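24-sterol C-methyltransferase (Haloferax volcanii, PDB 6F5Z) is a putative S-adenosylmethionine-dependent methyltransferase that forms a complex with the Trm112 methyltransferase activator and is seen here with bound S-adenosyl-L-homocysteine. Local coordinates at residues Val36-Val42 / Lys60-Phe66; Leu53-Arg57 / Tyr81-Leu87; Leu177-Asp183 / Leu219-Ala225. All blocks are in the same frame, centred on the assembly; numbering follows the deposited sequence.

Contact 1: Val36-Val42 / Lys60-Phe66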
loop_
_atom_site.group_PDB
_atom_site.type_symbol
_atom_site.label_atom_id
_atom_site.label_comp_id
_atom_site.label_asym_id
_atom_site.label_seq_id
_atom_site.Cartn_x
_atom_site.Cartn_y
_atom_site.Cartn_z
ATOM N N VAL B 36 3.853 -5.908 -8.373
ATOM C CA VAL B 36 4.049 -7.023 -9.298
ATOM C C VAL B 36 5.503 -7.190 -9.637
ATOM O O VAL B 36 6.183 -6.204 -9.959
ATOM C CB VAL B 36 3.256 -6.692 -10.599
ATOM C CG1 VAL B 36 3.615 -7.656 -11.735
ATOM C CG2 VAL B 36 1.759 -6.701 -10.327
ATOM N N GLU B 37 5.946 -8.458 -9.693
ATOM C CA GLU B 37 7.265 -8.843 -10.182
ATOM C C GLU B 37 7.012 -9.426 -11.569
ATOM O O GLU B 37 5.966 -10.031 -11.818
ATOM C CB GLU B 37 7.925 -9.899 -9.305
ATOM C CG GLU B 37 8.274 -9.406 -7.908
ATOM C CD GLU B 37 9.197 -8.194 -7.837
ATOM O OE1 GLU B 37 9.897 -7.888 -8.832
ATOM O OE2 GLU B 37 9.159 -7.507 -6.795
ATOM N N GLU B 38 7.965 -9.223 -12.496
ATOM C CA GLU B 38 7.808 -9.792 -13.824
ATOM C C GLU B 38 7.546 -11.286 -13.703
ATOM O O GLU B 38 8.230 -12.002 -12.940
ATOM C CB GLU B 38 9.097 -9.593 -14.650
ATOM C CG GLU B 38 9.350 -8.141 -15.053
ATOM C CD GLU B 38 10.030 -7.246 -14.037
ATOM O OE1 GLU B 38 10.272 -7.699 -12.895
ATOM O OE2 GLU B 38 10.390 -6.107 -14.414
ATOM N N GLY B 39 6.543 -11.747 -14.475
ATOM C CA GLY B 39 6.191 -13.155 -14.464
ATOM C C GLY B 39 5.071 -13.538 -13.505
ATOM O O GLY B 39 4.599 -14.682 -13.509
ATOM N N ASP B 40 4.630 -12.598 -12.641
ATOM C CA ASP B 40 3.570 -12.929 -11.663
ATOM C C ASP B 40 2.238 -13.343 -12.268
ATOM O O ASP B 40 1.910 -12.938 -13.389
ATOM C CB ASP B 40 3.318 -11.754 -10.724
ATOM C CG ASP B 40 4.303 -11.619 -9.561
ATOM O OD1 ASP B 40 5.181 -12.517 -9.400
ATOM O OD2 ASP B 40 4.258 -10.569 -8.865
ATOM N N THR B 41 1.492 -14.147 -11.502
ATOM C CA THR B 41 0.150 -14.615 -11.895
ATOM C C THR B 41 -0.854 -13.711 -11.195
ATOM O O THR B 41 -0.800 -13.570 -9.976
ATOM C CB THR B 41 -0.053 -16.060 -11.472
ATOM O OG1 THR B 41 0.788 -16.914 -12.256
ATOM C CG2 THR B 41 -1.527 -16.512 -11.643
ATOM N N VAL B 42 -1.759 -13.103 -11.968
ATOM C CA VAL B 42 -2.772 -12.214 -11.414
ATOM C C VAL B 42 -4.167 -12.689 -11.810
ATOM O O VAL B 42 -4.399 -13.043 -12.983
ATOM C CB VAL B 42 -2.524 -10.742 -11.880
ATOM C CG1 VAL B 42 -3.639 -9.775 -11.403
ATOM C CG2 VAL B 42 -1.157 -10.256 -11.384
ATOM N N LYS B 60 3.878 -3.789 -16.127
ATOM C CA LYS B 60 4.567 -4.470 -15.036
ATOM C C LYS B 60 5.070 -5.869 -15.410
ATOM O O LYS B 60 5.815 -6.473 -14.642
ATOM C CB LYS B 60 3.700 -4.486 -13.774
ATOM C CG LYS B 60 3.653 -3.078 -13.155
ATOM C CD LYS B 60 2.982 -3.048 -11.817
ATOM C CE LYS B 60 2.755 -1.652 -11.281
ATOM N NZ LYS B 60 4.002 -0.933 -10.893
ATOM N N GLY B 61 4.720 -6.333 -16.604
ATOM C CA GLY B 61 5.189 -7.618 -17.114
ATOM C C GLY B 61 4.674 -8.852 -16.392
ATOM O O GLY B 61 5.403 -9.833 -16.241
ATOM N N ILE B 62 3.408 -8.853 -15.953
ATOM C CA ILE B 62 2.856 -10.069 -15.384
ATOM C C ILE B 62 2.989 -11.184 -16.405
ATOM O O ILE B 62 3.022 -10.937 -17.618
ATOM C CB ILE B 62 1.390 -9.905 -14.917
ATOM C CG1 ILE B 62 0.428 -9.563 -16.069
ATOM C CG2 ILE B 62 1.306 -8.857 -13.818
ATOM C CD1 ILE B 62 -1.081 -9.787 -15.679
ATOM N N GLY B 63 3.111 -12.399 -15.894
ATOM C CA GLY B 63 3.324 -13.548 -16.754
ATOM C C GLY B 63 2.085 -14.286 -17.157
ATOM O O GLY B 63 2.047 -14.894 -18.240
ATOM N N ARG B 64 1.119 -14.374 -16.227
ATOM C CA ARG B 64 -0.129 -15.105 -16.466
ATOM C C ARG B 64 -1.253 -14.289 -15.893
ATOM O O ARG B 64 -1.108 -13.733 -14.800
ATOM C CB ARG B 64 -0.127 -16.468 -15.777
ATOM C CG ARG B 64 1.178 -17.223 -16.005
ATOM C CD ARG B 64 1.105 -18.695 -15.772
ATOM N NE ARG B 64 0.554 -19.063 -14.470
ATOM C CZ ARG B 64 0.112 -20.289 -14.232
ATOM N NH1 ARG B 64 -0.380 -20.602 -13.045
ATOM N NH2 ARG B 64 0.148 -21.208 -15.183
ATOM N N GLY B 65 -2.340 -14.188 -16.627
ATOM C CA GLY B 65 -3.479 -13.445 -16.106
ATOM C C GLY B 65 -4.751 -14.202 -16.332
ATOM O O GLY B 65 -4.879 -14.910 -17.358
ATOM N N PHE B 66 -5.673 -14.120 -15.339
ATOM C CA PHE B 66 -6.975 -14.772 -15.460
ATOM C C PHE B 66 -8.034 -13.725 -15.186
ATOM O O PHE B 66 -8.056 -13.178 -14.078
ATOM C CB PHE B 66 -7.152 -15.907 -14.449
ATOM C CG PHE B 66 -6.171 -17.033 -14.583
ATOM C CD1 PHE B 66 -4.893 -16.930 -14.043
ATOM C CD2 PHE B 66 -6.517 -18.196 -15.255
ATOM C CE1 PHE B 66 -3.963 -17.953 -14.211
ATOM C CE2 PHE B 66 -5.600 -19.241 -15.388
ATOM C CZ PHE B 66 -4.326 -19.112 -14.877
HETATM O O HOH W 1 7.205 -5.469 -12.538
HETATM O O HOH W 2 0.419 -19.482 -10.588
#
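Val36 lays its CG1 methyl against the CG2 branch of Ile62, the two carbons only 3.3 Å apart, tighter than ordinary van der Waals packing. With CG1 set opposite the backbone N (chi1 169°), the same methyl also meets Lys60 CB at 3.8 Å, while the ammonium of Lys60 leads off to the carbonyl of Ala32. Ile62 CG2 is shared: Val42 CG2 comes against it at 3.7 Å, the two side chains running roughly at right angles. Leu56 of the helix 51-60 packs on both Val42 and Ile62. This is one beta-alpha-beta unit of a Rossmann-like methyltransferase fold, in which strands 41-45 and 64-69 run parallel and helix 51-60 makes the crossover. Ahead of the strands, the type II turn from Glu37 to Asp40 is tied to the neighbouring loop by Gly39 N donating to Gly61 O. Asp40 O then accepts from two successive amides, Gly63 N at 2.8 Å and Arg64 N at 3.3 Å, both from the same face of its carbonyl plane. At Gly63 a CB would clash with Gly39 O. The parallel pairing continues through Val42, whose N donates to Arg64 O and whose O accepts from Phe66 N. On the face that bears Thr41 and Arg64, the Thr41 hydroxyl lies in the guanidinium plane of Arg64 and takes a nearly straight bond (170°) from NE to OG1 at 3.1 Å. A water joins Arg64 NH1 to the same hydroxyl, and NH2 forms a salt bridge with Asp7 of the UPF0434 family protein chain.

Contact 2: Leu53-Arg57 / Tyr81-Leu87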
loop_
_atom_site.group_PDB
_atom_site.type_symbol
_atom_site.label_atom_id
_atom_site.label_comp_id
_atom_site.label_asym_id
_atom_site.label_seq_id
_atom_site.Cartn_x
_atom_site.Cartn_y
_atom_site.Cartn_z
ATOM N N LEU B 53 -5.813 -6.427 -16.762
ATOM C CA LEU B 53 -4.797 -7.424 -17.065
ATOM C C LEU B 53 -3.887 -6.947 -18.178
ATOM O O LEU B 53 -2.680 -7.146 -18.128
ATOM C CB LEU B 53 -5.400 -8.777 -17.443
ATOM C CG LEU B 53 -6.153 -9.479 -16.328
ATOM C CD1 LEU B 53 -6.802 -10.742 -16.856
ATOM C CD2 LEU B 53 -5.189 -9.839 -15.157
ATOM N N ARG B 54 -4.472 -6.339 -19.228
ATOM C CA ARG B 54 -3.628 -5.837 -20.318
ATOM C C ARG B 54 -2.698 -4.733 -19.824
ATOM O O ARG B 54 -1.532 -4.715 -20.211
ATOM C CB ARG B 54 -4.475 -5.341 -21.491
ATOM C CG ARG B 54 -5.160 -6.491 -22.207
ATOM C CD ARG B 54 -5.914 -6.088 -23.502
ATOM N NE ARG B 54 -6.987 -5.112 -23.249
ATOM C CZ ARG B 54 -8.221 -5.450 -22.886
ATOM N NH1 ARG B 54 -8.559 -6.734 -22.758
ATOM N NH2 ARG B 54 -9.135 -4.514 -22.685
ATOM N N ALA B 55 -3.179 -3.828 -18.943
ATOM C CA ALA B 55 -2.360 -2.765 -18.376
ATOM C C ALA B 55 -1.259 -3.349 -17.500
ATOM O O ALA B 55 -0.109 -2.893 -17.581
ATOM C CB ALA B 55 -3.214 -1.803 -17.553
ATOM N N LEU B 56 -1.577 -4.389 -16.701
ATOM C CA LEU B 56 -0.527 -4.986 -15.869
ATOM C C LEU B 56 0.529 -5.690 -16.695
ATOM O O LEU B 56 1.708 -5.688 -16.316
ATOM C CB LEU B 56 -1.132 -5.927 -14.842
ATOM C CG LEU B 56 -1.880 -5.231 -13.690
ATOM C CD1 LEU B 56 -2.651 -6.248 -12.848
ATOM C CD2 LEU B 56 -0.930 -4.364 -12.832
ATOM N N ARG B 57 0.124 -6.332 -17.799
ATOM C CA ARG B 57 1.133 -6.994 -18.656
ATOM C C ARG B 57 2.010 -5.965 -19.368
ATOM O O ARG B 57 3.240 -6.080 -19.344
ATOM C CB ARG B 57 0.430 -7.887 -19.668
ATOM C CG ARG B 57 1.388 -8.689 -20.530
ATOM C CD ARG B 57 0.612 -9.771 -21.257
ATOM N NE ARG B 57 1.479 -10.505 -22.187
ATOM C CZ ARG B 57 1.700 -10.122 -23.442
ATOM N NH1 ARG B 57 1.097 -9.040 -23.932
ATOM N NH2 ARG B 57 2.513 -10.825 -24.223
ATOM N N TYR B 81 -10.514 -8.347 -27.188
ATOM C CA TYR B 81 -9.692 -7.151 -27.054
ATOM C C TYR B 81 -8.261 -7.465 -26.682
ATOM O O TYR B 81 -7.461 -6.539 -26.531
ATOM C CB TYR B 81 -10.255 -6.216 -25.969
ATOM C CG TYR B 81 -11.724 -5.865 -26.087
ATOM C CD1 TYR B 81 -12.299 -5.570 -27.324
ATOM C CD2 TYR B 81 -12.518 -5.730 -24.952
ATOM C CE1 TYR B 81 -13.642 -5.217 -27.427
ATOM C CE2 TYR B 81 -13.855 -5.372 -25.042
ATOM C CZ TYR B 81 -14.415 -5.118 -26.283
ATOM O OH TYR B 81 -15.734 -4.783 -26.376
ATOM N N THR B 82 -7.947 -8.749 -26.497
ATOM C CA THR B 82 -6.623 -9.124 -25.988
ATOM C C THR B 82 -5.748 -9.747 -27.074
ATOM O O THR B 82 -6.192 -10.659 -27.743
ATOM C CB THR B 82 -6.829 -10.014 -24.732
ATOM O OG1 THR B 82 -7.696 -9.332 -23.791
ATOM C CG2 THR B 82 -5.520 -10.367 -24.060
ATOM N N ASP B 83 -4.501 -9.268 -27.227
ATOM C CA ASP B 83 -3.585 -9.743 -28.276
ATOM C C ASP B 83 -2.502 -10.717 -27.766
ATOM O O ASP B 83 -1.404 -10.768 -28.326
ATOM C CB ASP B 83 -2.964 -8.558 -29.032
ATOM C CG ASP B 83 -3.960 -7.678 -29.782
ATOM O OD1 ASP B 83 -5.018 -8.203 -30.215
ATOM O OD2 ASP B 83 -3.686 -6.462 -29.929
ATOM N N THR B 84 -2.831 -11.531 -26.741
ATOM C CA THR B 84 -1.913 -12.532 -26.190
ATOM C C THR B 84 -2.704 -13.660 -25.571
ATOM O O THR B 84 -3.812 -13.434 -25.070
ATOM C CB THR B 84 -0.958 -11.935 -25.128
ATOM O OG1 THR B 84 -0.163 -12.995 -24.553
ATOM C CG2 THR B 84 -1.704 -11.232 -23.992
ATOM N N ASP B 85 -2.139 -14.868 -25.590
ATOM C CA ASP B 85 -2.737 -16.001 -24.919
ATOM C C ASP B 85 -2.227 -16.131 -23.470
ATOM O O ASP B 85 -2.711 -17.000 -22.746
ATOM C CB ASP B 85 -2.529 -17.275 -25.728
ATOM C CG ASP B 85 -3.406 -17.310 -26.970
ATOM O OD1 ASP B 85 -4.603 -16.942 -26.866
ATOM O OD2 ASP B 85 -2.911 -17.740 -28.031
ATOM N N ASP B 86 -1.271 -15.265 -23.046
ATOM C CA ASP B 86 -0.768 -15.300 -21.657
ATOM C C ASP B 86 -1.843 -14.753 -20.683
ATOM O O ASP B 86 -1.792 -14.991 -19.466
ATOM C CB ASP B 86 0.555 -14.533 -21.529
ATOM C CG ASP B 86 1.740 -15.196 -22.234
ATOM O OD1 ASP B 86 1.893 -16.429 -22.107
ATOM O OD2 ASP B 86 2.558 -14.466 -22.830
ATOM N N LEU B 87 -2.823 -14.021 -21.242
ATOM C CA LEU B 87 -3.957 -13.492 -20.478
ATOM C C LEU B 87 -5.156 -14.275 -20.944
ATOM O O LEU B 87 -5.468 -14.280 -22.139
ATOM C CB LEU B 87 -4.138 -11.971 -20.698
ATOM C CG LEU B 87 -2.929 -11.083 -20.411
ATOM C CD1 LEU B 87 -3.198 -9.604 -20.778
ATOM C CD2 LEU B 87 -2.448 -11.215 -18.953
#
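The guanidinium of Arg54 has Tyr81 CB over one face, 3.5 Å above the plane and displaced from the centre of the group, and Thr82 OG1 at an edge. There NH1 donates to OG1 over 2.9 Å, the hydroxyl lying slightly out of the plane and the bond bent (141°). A turn at chi3 (-61°) swings the end of Arg54 over to the loop. NH1 also bonds Ser49 O, and Thr82 OG1 has Ala78 O as a further partner, which together would limit rotation of the group. One face of the Arg57 guanidinium receives Thr84 OG1, 3.4 Å above its plane and likewise off-centre. That hydroxyl accepts from Asp86 N at 2.9 Å in an ST turn; toward Arg57 NH2 the angle is too poor for a hydrogen bond, and the two groups meet as packing. Asp86 OD2 makes only a long salt bridge to Arg57 NH2, at 3.9 Å. Between the arginines, Leu87 pushes CD1 against the helix, 3.8 Å from both Arg54 CA and Arg57 CD, and against Leu53 CB at 4.1 Å. Leu87 opens the outermost strand 87-91, and helix 51-60 lying over the start of that strand is the helix-on-sheet packing of a Rossmann-like methyltransferase domain.

Contact 3: Leu177-Asp183 / Leu219-Ala225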
loop_
_atom_site.group_PDB
_atom_site.type_symbol
_atom_site.label_atom_id
_atom_site.label_comp_id
_atom_site.label_asym_id
_atom_site.label_seq_id
_atom_site.Cartn_x
_atom_site.Cartn_y
_atom_site.Cartn_z
ATOM N N LEU B 177 -6.829 -11.165 5.999
ATOM C CA LEU B 177 -5.891 -10.337 5.240
ATOM C C LEU B 177 -5.365 -9.208 6.122
ATOM O O LEU B 177 -6.140 -8.575 6.850
ATOM C CB LEU B 177 -6.619 -9.677 4.039
ATOM C CG LEU B 177 -7.195 -10.652 3.017
ATOM C CD1 LEU B 177 -8.137 -9.935 2.003
ATOM C CD2 LEU B 177 -6.067 -11.385 2.255
ATOM N N HIS B 178 -4.080 -8.889 6.000
ATOM C CA HIS B 178 -3.553 -7.717 6.714
ATOM C C HIS B 178 -3.828 -6.501 5.841
ATOM O O HIS B 178 -3.588 -6.561 4.643
ATOM C CB HIS B 178 -2.033 -7.809 6.842
ATOM C CG HIS B 178 -1.564 -8.996 7.616
ATOM N ND1 HIS B 178 -0.604 -9.856 7.102
ATOM C CD2 HIS B 178 -1.930 -9.415 8.846
ATOM C CE1 HIS B 178 -0.399 -10.761 8.048
ATOM N NE2 HIS B 178 -1.178 -10.542 9.112
ATOM N N VAL B 179 -4.293 -5.397 6.428
ATOM C CA VAL B 179 -4.549 -4.187 5.616
ATOM C C VAL B 179 -3.242 -3.409 5.514
ATOM O O VAL B 179 -2.692 -2.974 6.539
ATOM C CB VAL B 179 -5.684 -3.333 6.220
ATOM C CG1 VAL B 179 -5.898 -2.043 5.437
ATOM C CG2 VAL B 179 -6.986 -4.124 6.294
ATOM N N ALA B 180 -2.779 -3.206 4.274
ATOM C CA ALA B 180 -1.504 -2.502 4.062
ATOM C C ALA B 180 -1.644 -1.041 3.704
ATOM O O ALA B 180 -0.694 -0.273 3.895
ATOM C CB ALA B 180 -0.698 -3.201 2.974
ATOM N N GLU B 181 -2.800 -0.673 3.134
ATOM C CA GLU B 181 -2.999 0.662 2.639
ATOM C C GLU B 181 -4.473 0.852 2.414
ATOM O O GLU B 181 -5.175 -0.108 2.060
ATOM C CB GLU B 181 -2.280 0.770 1.266
ATOM C CG GLU B 181 -2.178 2.181 0.750
ATOM C CD GLU B 181 -3.002 2.489 -0.483
ATOM O OE1 GLU B 181 -4.181 2.879 -0.331
ATOM O OE2 GLU B 181 -2.454 2.396 -1.602
ATOM N N GLN B 182 -4.938 2.073 2.597
ATOM C CA GLN B 182 -6.314 2.380 2.211
ATOM C C GLN B 182 -6.341 3.845 1.800
ATOM O O GLN B 182 -5.797 4.680 2.525
ATOM C CB GLN B 182 -7.313 2.061 3.300
ATOM C CG GLN B 182 -8.742 2.267 2.756
ATOM C CD GLN B 182 -9.790 1.948 3.786
ATOM O OE1 GLN B 182 -9.796 2.613 4.840
ATOM N NE2 GLN B 182 -10.661 0.951 3.524
ATOM N N ASP B 183 -6.910 4.131 0.633
ATOM C CA ASP B 183 -6.835 5.502 0.143
ATOM C C ASP B 183 -8.004 5.857 -0.749
ATOM O O ASP B 183 -8.759 4.999 -1.195
ATOM C CB ASP B 183 -5.542 5.601 -0.714
ATOM C CG ASP B 183 -4.930 6.986 -0.914
ATOM O OD1 ASP B 183 -5.374 7.945 -0.227
ATOM O OD2 ASP B 183 -3.919 7.083 -1.670
ATOM N N LEU B 219 -12.412 4.394 -3.791
ATOM C CA LEU B 219 -11.785 3.876 -2.577
ATOM C C LEU B 219 -10.913 2.674 -2.963
ATOM O O LEU B 219 -11.370 1.768 -3.665
ATOM C CB LEU B 219 -12.901 3.402 -1.611
ATOM C CG LEU B 219 -12.432 2.499 -0.431
ATOM C CD1 LEU B 219 -11.534 3.266 0.510
ATOM C CD2 LEU B 219 -13.647 2.043 0.393
ATOM N N LEU B 220 -9.659 2.645 -2.482
ATOM C CA LEU B 220 -8.800 1.503 -2.694
ATOM C C LEU B 220 -8.411 0.951 -1.346
ATOM O O LEU B 220 -7.913 1.710 -0.507
ATOM C CB LEU B 220 -7.513 1.891 -3.449
ATOM C CG LEU B 220 -6.418 0.800 -3.519
ATOM C CD1 LEU B 220 -6.887 -0.394 -4.408
ATOM C CD2 LEU B 220 -5.103 1.403 -4.086
ATOM N N THR B 221 -8.602 -0.392 -1.156
ATOM C CA THR B 221 -8.107 -1.029 0.076
ATOM C C THR B 221 -7.190 -2.152 -0.381
ATOM O O THR B 221 -7.539 -2.905 -1.288
ATOM C CB THR B 221 -9.266 -1.603 0.913
ATOM O OG1 THR B 221 -10.297 -0.602 1.067
ATOM C CG2 THR B 221 -8.809 -2.058 2.325
ATOM N N VAL B 222 -6.002 -2.253 0.236
ATOM C CA VAL B 222 -4.997 -3.266 -0.136
ATOM C C VAL B 222 -4.810 -4.236 1.023
ATOM O O VAL B 222 -4.555 -3.777 2.146
ATOM C CB VAL B 222 -3.659 -2.591 -0.462
ATOM C CG1 VAL B 222 -2.555 -3.616 -0.772
ATOM C CG2 VAL B 222 -3.832 -1.636 -1.656
ATOM N N GLY B 223 -4.996 -5.523 0.752
ATOM C CA GLY B 223 -4.813 -6.574 1.750
ATOM C C GLY B 223 -3.677 -7.509 1.367
ATOM O O GLY B 223 -3.345 -7.648 0.194
ATOM N N VAL B 224 -2.997 -8.069 2.381
ATOM C CA VAL B 224 -1.893 -8.986 2.151
ATOM C C VAL B 224 -2.258 -10.322 2.803
ATOM O O VAL B 224 -2.724 -10.344 3.954
ATOM C CB VAL B 224 -0.571 -8.439 2.733
ATOM C CG1 VAL B 224 0.530 -9.496 2.638
ATOM C CG2 VAL B 224 -0.142 -7.189 1.982
ATOM N N ALA B 225 -2.109 -11.406 2.025
ATOM C CA ALA B 225 -2.460 -12.755 2.525
ATOM C C ALA B 225 -1.347 -13.216 3.452
ATOM O O ALA B 225 -0.183 -13.124 3.123
ATOM C CB ALA B 225 -2.636 -13.742 1.369
#
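Gln182 and Thr221 lie side by side and point the same way from the sheet, on the face that also carries Val179. The glutamine chain is extended beyond CG, with CG placed opposite the backbone N (chi1 -174°), and its NE2 gives Thr221 OG1 a nearly straight bond (2.9 Å, 173°) with the hydroxyl in the amide plane. His165 O is a second acceptor for NE2, and Arg169 NH1 donates to OE1, so the amide is held at both its nitrogen and its oxygen. Were Gln182 replaced by an alanine, Thr221 OG1 and His165 O would probably lose this donor and Arg169 NH1 this acceptor, with a gap left beside Leu219, whose CD1 packs 3.7 Å from Gln182 CG. On the other face, Glu181 and Leu220 meet at about a right angle, Leu220 CD2 lying 3.8 Å from Glu181 OE2. That carboxylate forms a salt bridge with Arg33, which also binds Asp183. The carboxylate of Glu181 of the second subunit comes close, and Arg33 would probably offset the like charges. Glu181 CB rests on Val222 CB at 4.0 Å, and Ala180 CB touches Val224 CG2 at 4.1 Å. The backbones pair antiparallel, with a beta bulge between Val179 and Glu181: Ala180 N donates to Val222 O and Val222 N to Glu181 O, while the buried Glu181 N finds no partner. Ala180 O accepts from Tyr137 OH of the second subunit, so the bulged strand takes part in the dimer contact. Strand 218-224, running against its neighbours and inserted between strands 134-140 and 178-185, gives the 3-2-1-4-5-7-6 order with a reversed seventh strand, the signature of the class I methyltransferase fold.

Contacts 1 and 2 adjoin, with Gly65 N probably hydrogen-bonded to Asp86 O, and both involve the unit built from strand 41-45, helix 51-60 and strand 64-69. Contact 1 pairs parallel strands and the loops leading into them, whereas contact 2 sets that helix against the loop before the outermost strand 87-91. Both are partly buried, and contact 2 relies mostly on arginine side chains rather than backbone bonds. Contact 3 lies toward the other end of the same sheet, its centre about 19 Å from that of contact 1. It is buried, antiparallel and rich in backbone bonds. The second subunit reaches contacts 1 and 3, and the UPF0434 family protein chain reaches contacts 1 and 2.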